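Local structure of mannan endo-1,4-beta-mannosidase (Bacillus subtilis, 3CBW) at residues D254-N259 against I291-Q296; F285-F290 against W311-N316. The protein hydrolyses internal beta-1,4-mannosidic linkages in mannan, galactomannan and glucomannan, as a secreted family 26 glycoside hydrolase that takes part in glucomannan degradation. The protein carries 3 engineered substitutions. All coordinates share one frame; numbering follows the deposited sequence.

Interaction 1 (D254-N259 against I291-Q296)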
loop_
_atom_site.group_PDB
_atom_site.type_symbol
_atom_site.label_atom_id
_atom_site.label_comp_id
_atom_site.label_asym_id
_atom_site.label_seq_id
_atom_site.Cartn_x
_atom_site.Cartn_y
_atom_site.Cartn_z
ATOM N N ASP A 254 -5.399 16.922 11.720
ATOM C CA ASP A 254 -4.164 17.471 12.264
ATOM C C ASP A 254 -2.993 16.629 11.776
ATOM O O ASP A 254 -2.766 15.516 12.268
ATOM C CB ASP A 254 -4.240 17.443 13.791
ATOM C CG ASP A 254 -3.010 18.018 14.470
ATOM O OD1 ASP A 254 -2.032 18.389 13.793
ATOM O OD2 ASP A 254 -3.042 18.095 15.716
ATOM N N ALA A 255 -2.236 17.173 10.827
ATOM C CA ALA A 255 -1.085 16.471 10.263
ATOM C C ALA A 255 0.043 16.217 11.244
ATOM O O ALA A 255 0.887 15.377 10.998
ATOM C CB ALA A 255 -0.541 17.248 9.079
ATOM N N TYR A 256 0.060 16.938 12.355
ATOM C CA TYR A 256 1.202 16.926 13.255
ATOM C C TYR A 256 1.023 15.972 14.431
ATOM O O TYR A 256 1.969 15.762 15.197
ATOM C CB TYR A 256 1.456 18.341 13.767
ATOM C CG TYR A 256 1.822 19.323 12.675
ATOM C CD1 TYR A 256 3.139 19.715 12.487
ATOM C CD2 TYR A 256 0.845 19.856 11.834
ATOM C CE1 TYR A 256 3.478 20.626 11.490
ATOM C CE2 TYR A 256 1.179 20.742 10.834
ATOM C CZ TYR A 256 2.480 21.123 10.675
ATOM O OH TYR A 256 2.768 22.035 9.690
ATOM N N SER A 257 -0.179 15.413 14.558
ATOM C CA SER A 257 -0.547 14.568 15.692
ATOM C C SER A 257 -0.707 13.103 15.323
ATOM O O SER A 257 -1.293 12.331 16.083
ATOM C CB SER A 257 -1.835 15.084 16.328
ATOM O OG SER A 257 -1.571 16.288 17.018
ATOM N N ILE A 258 -0.186 12.715 14.167
ATOM C CA ILE A 258 -0.326 11.332 13.727
ATOM C C ILE A 258 0.532 10.437 14.606
ATOM O O ILE A 258 1.717 10.700 14.800
ATOM C CB ILE A 258 0.039 11.162 12.243
ATOM C CG1 ILE A 258 -0.816 12.090 11.369
ATOM C CG2 ILE A 258 -0.170 9.711 11.823
ATOM C CD1 ILE A 258 -0.313 12.250 9.933
ATOM N N ASN A 259 -0.096 9.409 15.168
ATOM C CA ASN A 259 0.570 8.469 16.054
ATOM C C ASN A 259 1.108 7.274 15.279
ATOM O O ASN A 259 0.425 6.747 14.397
ATOM C CB ASN A 259 -0.451 8.014 17.108
ATOM C CG ASN A 259 0.113 7.039 18.117
ATOM O OD1 ASN A 259 0.315 5.860 17.818
ATOM N ND2 ASN A 259 0.331 7.513 19.344
ATOM N N ILE A 291 2.943 18.148 4.137
ATOM C CA ILE A 291 4.360 18.106 3.777
ATOM C C ILE A 291 5.229 18.830 4.811
ATOM O O ILE A 291 6.341 18.391 5.096
ATOM C CB ILE A 291 4.659 18.561 2.307
ATOM C CG1 ILE A 291 6.091 18.194 1.897
ATOM C CG2 ILE A 291 4.388 20.043 2.106
ATOM C CD1 ILE A 291 6.381 16.713 1.832
ATOM N N ASN A 292 4.724 19.917 5.391
ATOM C CA ASN A 292 5.461 20.575 6.450
ATOM C C ASN A 292 5.627 19.667 7.668
ATOM O O ASN A 292 6.697 19.611 8.262
ATOM C CB ASN A 292 4.796 21.881 6.859
ATOM C CG ASN A 292 5.593 22.611 7.912
ATOM O OD1 ASN A 292 5.288 22.545 9.101
ATOM N ND2 ASN A 292 6.670 23.259 7.483
ATOM N N ALA A 293 4.558 18.970 8.044
ATOM C CA ALA A 293 4.616 18.005 9.149
ATOM C C ALA A 293 5.617 16.887 8.870
ATOM O O ALA A 293 6.347 16.458 9.765
ATOM C CB ALA A 293 3.240 17.441 9.454
ATOM N N ILE A 294 5.672 16.422 7.624
ATOM C CA ILE A 294 6.696 15.436 7.272
ATOM C C ILE A 294 8.097 15.974 7.562
ATOM O O ILE A 294 8.911 15.295 8.198
ATOM C CB ILE A 294 6.559 14.959 5.807
ATOM C CG1 ILE A 294 5.365 14.014 5.685
ATOM C CG2 ILE A 294 7.815 14.257 5.353
ATOM C CD1 ILE A 294 4.922 13.735 4.259
ATOM N N LYS A 295 8.359 17.202 7.125
ATOM C CA LYS A 295 9.681 17.788 7.330
ATOM C C LYS A 295 10.014 17.939 8.812
ATOM O O LYS A 295 11.146 17.689 9.238
ATOM C CB LYS A 295 9.774 19.146 6.656
ATOM C CG LYS A 295 9.670 19.100 5.166
ATOM C CD LYS A 295 9.967 20.465 4.636
ATOM C CE LYS A 295 9.682 20.520 3.176
ATOM N NZ LYS A 295 10.436 21.611 2.497
ATOM N N GLN A 296 9.032 18.346 9.609
ATOM C CA GLN A 296 9.274 18.626 11.030
ATOM C C GLN A 296 9.171 17.409 11.946
ATOM O O GLN A 296 9.875 17.330 12.960
ATOM C CB GLN A 296 8.285 19.682 11.533
ATOM C CG GLN A 296 8.431 21.050 10.895
ATOM C CD GLN A 296 7.944 22.149 11.812
ATOM O OE1 GLN A 296 8.454 22.307 12.925
ATOM N NE2 GLN A 296 6.944 22.901 11.366
#
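Y256 meets the helix in two ways: one face of its ring rests on A293, and its hydroxyl reaches the amide of N292. The first is a CH-pi contact, with A293 CB 3.7 Å from the centroid of the Y256 ring and 9° off the ring normal, so the methyl sits over the middle of the face. Chi1 of -63° sets Y256 CG anti to its carbonyl carbon and brings the end of the side chain to the helix, although its CB does not point there.

At the far edge of the ring, Y256 OH donates to N292 OD1 at 2.6 Å. Ring and amide planes stand 51° apart, and the hydroxyl approaches somewhat tilted from the carbonyl plane. Q296 NE2, one helical turn on, donates to the same N292 OD1 at 2.8 Å, with that oxygen close to the Q296 amide plane. Two donors thus grip one oxygen, which should limit rotation of the N292 amide.

Beside the ring, A255 CB packs on A293 CB at 3.8 Å, while A255 O is held from outside the pair by the hydroxyl of Y298, which also bonds I258 N. The loop is braced from within: D254 OD1 accepts from Y256 N at 2.9 Å, and D254 OD2 accepts from S257 OG at 2.7 Å. The D254 OD1 to Y256 N bond is an Asx turn, and it overlaps the type I beta turn from D254 to S257, in the loop that follows strand 245-252 of the TIM barrel and packs on the outer helix 287-297.

Interaction 2 (F285-F290 against W311-N316)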
loop_
_atom_site.group_PDB
_atom_site.type_symbol
_atom_site.label_atom_id
_atom_site.label_comp_id
_atom_site.label_asym_id
_atom_site.label_seq_id
_atom_site.Cartn_x
_atom_site.Cartn_y
_atom_site.Cartn_z
ATOM N N PHE A 285 -8.879 20.972 5.359
ATOM C CA PHE A 285 -7.688 20.152 5.123
ATOM C C PHE A 285 -6.712 20.852 4.192
ATOM O O PHE A 285 -7.116 21.416 3.186
ATOM C CB PHE A 285 -8.052 18.781 4.553
ATOM C CG PHE A 285 -6.913 17.800 4.575
ATOM C CD1 PHE A 285 -6.668 17.023 5.710
ATOM C CD2 PHE A 285 -6.090 17.649 3.469
ATOM C CE1 PHE A 285 -5.625 16.105 5.734
ATOM C CE2 PHE A 285 -5.031 16.748 3.489
ATOM C CZ PHE A 285 -4.800 15.965 4.624
ATOM N N ASP A 286 -5.426 20.806 4.527
ATOM C CA ASP A 286 -4.411 21.489 3.741
ATOM C C ASP A 286 -3.186 20.598 3.545
ATOM O O ASP A 286 -2.432 20.336 4.497
ATOM C CB ASP A 286 -4.024 22.809 4.431
ATOM C CG ASP A 286 -3.185 23.725 3.549
ATOM O OD1 ASP A 286 -2.470 23.238 2.642
ATOM O OD2 ASP A 286 -3.226 24.959 3.779
ATOM N N TYR A 287 -2.974 20.150 2.308
ATOM C CA TYR A 287 -1.849 19.268 2.009
ATOM C C TYR A 287 -0.493 19.951 2.200
ATOM O O TYR A 287 0.512 19.271 2.388
ATOM C CB TYR A 287 -1.970 18.646 0.609
ATOM C CG TYR A 287 -2.788 17.365 0.582
ATOM C CD1 TYR A 287 -2.251 16.169 1.066
ATOM C CD2 TYR A 287 -4.094 17.341 0.077
ATOM C CE1 TYR A 287 -2.981 14.979 1.049
ATOM C CE2 TYR A 287 -4.836 16.146 0.052
ATOM C CZ TYR A 287 -4.270 14.979 0.550
ATOM O OH TYR A 287 -4.982 13.799 0.551
ATOM N N SER A 288 -0.457 21.286 2.168
ATOM C CA SER A 288 0.802 21.997 2.429
ATOM C C SER A 288 1.263 21.802 3.871
ATOM O O SER A 288 2.465 21.751 4.141
ATOM C CB SER A 288 0.709 23.491 2.079
ATOM O OG SER A 288 -0.086 24.200 3.006
ATOM N N LEU A 289 0.304 21.664 4.784
ATOM C CA LEU A 289 0.614 21.387 6.180
ATOM C C LEU A 289 1.109 19.961 6.377
ATOM O O LEU A 289 1.911 19.695 7.265
ATOM C CB LEU A 289 -0.591 21.677 7.081
ATOM C CG LEU A 289 -1.023 23.151 7.096
ATOM C CD1 LEU A 289 -2.363 23.304 7.790
ATOM C CD2 LEU A 289 0.056 24.041 7.739
ATOM N N PHE A 290 0.614 19.044 5.553
ATOM C CA PHE A 290 1.062 17.644 5.618
ATOM C C PHE A 290 2.539 17.507 5.231
ATOM O O PHE A 290 3.312 16.852 5.934
ATOM C CB PHE A 290 0.167 16.774 4.731
ATOM C CG PHE A 290 0.628 15.348 4.600
ATOM C CD1 PHE A 290 0.707 14.514 5.720
ATOM C CD2 PHE A 290 0.942 14.822 3.349
ATOM C CE1 PHE A 290 1.118 13.181 5.594
ATOM C CE2 PHE A 290 1.354 13.501 3.218
ATOM C CZ PHE A 290 1.435 12.682 4.339
ATOM N N TRP A 311 -10.813 12.964 -1.181
ATOM C CA TRP A 311 -9.534 12.956 -0.471
ATOM C C TRP A 311 -8.373 13.431 -1.346
ATOM O O TRP A 311 -7.257 13.623 -0.858
ATOM C CB TRP A 311 -9.209 11.545 0.048
ATOM C CG TRP A 311 -10.196 11.000 1.036
ATOM C CD1 TRP A 311 -10.240 11.247 2.378
ATOM C CD2 TRP A 311 -11.274 10.102 0.758
ATOM N NE1 TRP A 311 -11.288 10.565 2.955
ATOM C CE2 TRP A 311 -11.941 9.857 1.978
ATOM C CE3 TRP A 311 -11.749 9.489 -0.411
ATOM C CZ2 TRP A 311 -13.060 9.015 2.066
ATOM C CZ3 TRP A 311 -12.867 8.657 -0.322
ATOM C CH2 TRP A 311 -13.503 8.427 0.908
ATOM N N SER A 312 -8.631 13.595 -2.645
ATOM C CA SER A 312 -7.580 13.849 -3.630
ATOM C C SER A 312 -6.801 15.120 -3.370
ATOM O O SER A 312 -7.373 16.149 -3.006
ATOM C CB SER A 312 -8.180 13.923 -5.035
ATOM O OG SER A 312 -7.227 14.381 -5.987
ATOM N N ALA A 313 -5.495 15.066 -3.606
ATOM C CA ALA A 313 -4.683 16.276 -3.572
ATOM C C ALA A 313 -5.242 17.323 -4.535
ATOM O O ALA A 313 -5.225 18.508 -4.234
ATOM C CB ALA A 313 -3.245 15.959 -3.926
ATOM N N ALA A 314 -5.759 16.880 -5.684
ATOM C CA ALA A 314 -6.198 17.815 -6.722
ATOM C C ALA A 314 -7.322 18.753 -6.283
ATOM O O ALA A 314 -7.400 19.888 -6.764
ATOM C CB ALA A 314 -6.597 17.071 -7.992
ATOM N N VAL A 315 -8.177 18.287 -5.372
ATOM C CA VAL A 315 -9.379 19.047 -4.979
ATOM C C VAL A 315 -9.277 19.625 -3.570
ATOM O O VAL A 315 -10.237 20.199 -3.049
ATOM C CB VAL A 315 -10.667 18.198 -5.118
ATOM C CG1 VAL A 315 -10.804 17.670 -6.544
ATOM C CG2 VAL A 315 -10.693 17.052 -4.105
ATOM N N ASN A 316 -8.119 19.452 -2.938
ATOM C CA ASN A 316 -7.925 19.957 -1.594
ATOM C C ASN A 316 -6.917 21.083 -1.595
ATOM O O ASN A 316 -6.111 21.210 -2.520
ATOM C CB ASN A 316 -7.488 18.821 -0.662
ATOM C CG ASN A 316 -8.658 18.008 -0.162
ATOM O OD1 ASN A 316 -9.390 18.444 0.730
ATOM N ND2 ASN A 316 -8.858 16.825 -0.742
#
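The Y287 ring lies between A313 on one face and F285 on the other. A313 CB stands 4.2 Å above the Y287 ring plane, displaced toward the rim; on the opposite face F285 CE2 is 3.3 Å above the plane of that ring, over its centre. F285, from the same segment as Y287, thus presents a rim atom to the tyrosine face. With chi1 at -167°, F285 CG is trans to its own amide nitrogen, a setting that carries its ring to this place.

At the edge of the Y287 ring, and in its plane, lies W311 O. It accepts from Y287 OH at 2.7 Å with a C=O...donor angle of 170°, so the hydroxyl meets the carbonyl almost head-on. N316 CB lies near the ring plane too, beside the CD2-CE2 side, 3.8 Å from Y287 CD2, with the N316 amide plane turned 71° from the ring. The N316 amide faces back into its own loop: ND2 donates to S312 O at 2.8 Å, and also to E310 O. V315 N reaches S312 O from the other face of that carbonyl. S312 OG accepts from A314 N, an ST turn, and is bonded to E58 as well.

D286 caps the start of the helix: its OD1 accepts from S288 N at 2.8 Å, the capping bond, and from S288 OG at 2.6 Å. With a phenylalanine in place of Y287, the carbonyl of W311 would probably be left without the phenol donor that meets it head-on. Chemically, a buried phenol ties down the backbone of W311, whose indole meets Y251 and W307 edge-to-face; both are substrate-binding residues by similarity, so the bond is consistent with steadying that wall of the cleft.

How the interactions relate
From the N terminus the order is 254-259, 285-290, 291-296, 311-316, so the segments alternate and the two contacts cross. Interaction 1 closes a loop of 31 intervening residues, which includes helix 261-265 and strand 271-278. Interaction 2 closes one of 20, running through the rest of helix 287-297 and strand 301-306. Both use helix 287-297, its start in interaction 2 and its later turns in interaction 1. Their centres are about 13 Å apart, and they meet directly where A255 CB packs 3.8 Å from F290 CA. One outer helix thereby joins the loops that follow barrel strands 245-252 and 301-306.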